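CRISPR system Cmr subunit Cmr6 (Pyrococcus furiosus, PDB 4W8V) binds RNA as part of the type III-B Cmr ribonucleoprotein complex, a CRISPR effector against invading nucleic acids in which it helps cap the elongated crRNA-bound assembly. Local coordinates at residues I126-R131 against T215-S220. Numbering follows the deposited sequence.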
# COMPACT_ATOMS: atom_id res chain seq x y z
N ILE A 126 -11.48 -3.62 -14.07
CA ILE A 126 -10.98 -4.89 -13.57
C ILE A 126 -9.77 -5.33 -14.39
O ILE A 126 -8.80 -5.86 -13.85
CB ILE A 126 -12.07 -5.98 -13.63
CG1 ILE A 126 -13.26 -5.57 -12.77
CG2 ILE A 126 -11.52 -7.31 -13.15
CD1 ILE A 126 -12.96 -5.56 -11.30
N ASP A 127 -9.81 -5.08 -15.70
CA ASP A 127 -8.73 -5.47 -16.59
C ASP A 127 -7.47 -4.64 -16.35
O ASP A 127 -6.37 -5.17 -16.34
CB ASP A 127 -9.16 -5.36 -18.04
CG ASP A 127 -10.16 -6.41 -18.43
OD1 ASP A 127 -10.09 -7.53 -17.88
OD2 ASP A 127 -11.02 -6.13 -19.29
N GLU A 128 -7.65 -3.35 -16.15
CA GLU A 128 -6.52 -2.47 -15.90
C GLU A 128 -5.88 -2.83 -14.56
O GLU A 128 -4.66 -2.73 -14.41
CB GLU A 128 -6.94 -1.01 -15.93
CG GLU A 128 -7.32 -0.51 -17.32
CD GLU A 128 -7.17 0.99 -17.48
OE1 GLU A 128 -7.96 1.73 -16.86
OE2 GLU A 128 -6.25 1.43 -18.21
N LEU A 129 -6.70 -3.25 -13.61
CA LEU A 129 -6.23 -3.63 -12.29
C LEU A 129 -5.56 -5.00 -12.33
O LEU A 129 -4.57 -5.23 -11.63
CB LEU A 129 -7.37 -3.65 -11.27
CG LEU A 129 -8.00 -2.31 -10.91
CD1 LEU A 129 -9.29 -2.51 -10.14
CD2 LEU A 129 -7.03 -1.47 -10.11
N ILE A 130 -6.10 -5.90 -13.15
CA ILE A 130 -5.43 -7.15 -13.44
C ILE A 130 -4.03 -6.86 -14.00
O ILE A 130 -3.06 -7.48 -13.60
CB ILE A 130 -6.24 -8.01 -14.43
CG1 ILE A 130 -7.46 -8.63 -13.72
CG2 ILE A 130 -5.39 -9.13 -15.00
CD1 ILE A 130 -8.42 -9.35 -14.64
N ARG A 131 -3.93 -5.89 -14.90
CA ARG A 131 -2.64 -5.56 -15.49
C ARG A 131 -1.69 -4.88 -14.50
O ARG A 131 -0.49 -5.14 -14.51
CB ARG A 131 -2.84 -4.68 -16.72
CG ARG A 131 -3.58 -5.37 -17.84
CD ARG A 131 -3.88 -4.41 -18.96
NE ARG A 131 -2.67 -3.69 -19.33
CZ ARG A 131 -2.65 -2.45 -19.80
NH1 ARG A 131 -3.78 -1.78 -19.97
NH2 ARG A 131 -1.49 -1.89 -20.10
N THR A 215 0.48 3.12 -15.88
CA THR A 215 1.41 3.36 -14.79
C THR A 215 1.01 4.61 -14.01
O THR A 215 1.12 4.64 -12.78
CB THR A 215 2.85 3.50 -15.33
OG1 THR A 215 3.22 2.29 -15.99
CG2 THR A 215 3.83 3.78 -14.21
N GLU A 216 0.53 5.63 -14.72
CA GLU A 216 0.12 6.87 -14.07
C GLU A 216 -1.06 6.64 -13.13
O GLU A 216 -1.11 7.21 -12.04
CB GLU A 216 -0.24 7.93 -15.11
CG GLU A 216 0.97 8.70 -15.61
CD GLU A 216 0.63 9.70 -16.70
OE1 GLU A 216 -0.45 9.57 -17.31
OE2 GLU A 216 1.45 10.61 -16.93
N LYS A 217 -2.01 5.82 -13.58
CA LYS A 217 -3.16 5.47 -12.76
C LYS A 217 -2.69 4.78 -11.49
O LYS A 217 -3.17 5.09 -10.39
CB LYS A 217 -4.11 4.57 -13.54
CG LYS A 217 -4.72 5.23 -14.75
CD LYS A 217 -5.84 4.39 -15.33
CE LYS A 217 -6.36 4.99 -16.63
NZ LYS A 217 -7.45 4.16 -17.23
N ALA A 218 -1.74 3.87 -11.65
CA ALA A 218 -1.14 3.15 -10.54
C ALA A 218 -0.57 4.11 -9.51
O ALA A 218 -0.77 3.95 -8.30
CB ALA A 218 -0.04 2.20 -11.04
N PHE A 219 0.12 5.12 -10.00
CA PHE A 219 0.73 6.12 -9.15
C PHE A 219 -0.32 6.87 -8.35
O PHE A 219 -0.11 7.24 -7.20
CB PHE A 219 1.56 7.10 -10.00
CG PHE A 219 2.34 8.09 -9.19
CD1 PHE A 219 3.48 7.70 -8.51
CD2 PHE A 219 1.92 9.40 -9.09
CE1 PHE A 219 4.20 8.61 -7.75
CE2 PHE A 219 2.63 10.32 -8.34
CZ PHE A 219 3.77 9.92 -7.66
N SER A 220 -1.47 7.09 -8.97
CA SER A 220 -2.55 7.85 -8.35
C SER A 220 -3.18 7.03 -7.24
O SER A 220 -3.56 7.56 -6.20
CB SER A 220 -3.59 8.24 -9.40
OG SER A 220 -3.13 9.34 -10.16
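An interhelical salt bridge between Glu128 and Lys217 is the direct contact of these two segments of helices 122-133 and 212-228, in the C-terminal, RAMP-superfamily part of Cmr6. Lys217 NZ donates to Glu128 OE1 at 2.5 Å, an unusually low value that should not be over-read; this charge-assisted hydrogen bond is received on the syn lone pair, the side facing the other carboxylate oxygen. Because the ammonium approaches from that side, Glu128 OE2 is also near, 3.1 Å from NZ, although the hydrogen bond itself goes to OE1. The CA atoms of the two residues stand 9.2 Å apart, a gap that suits two long, oppositely charged side chains. Lys217 leaves its helix with CG beside the backbone N (chi1 -64°) and then runs extended to NZ, while Glu128 is likewise extended beyond CG; the two chains meet at about a right angle, and the carboxylate meets the last part of the lysine chain, CD to NZ.

Glu128 is buried, and its carboxylate is gripped from two sources, since OE2 forms a second salt bridge with Lys120; the two ammonium groups probably favour its ionised form. Phe117 touches both Glu128 and Lys217, and Ile116 of helix 108-116 also packs against Lys217. Leu129 reaches Leu221 of helix 212-228, while Phe219 packs on Ile15 and Phe19 of strand 13-21.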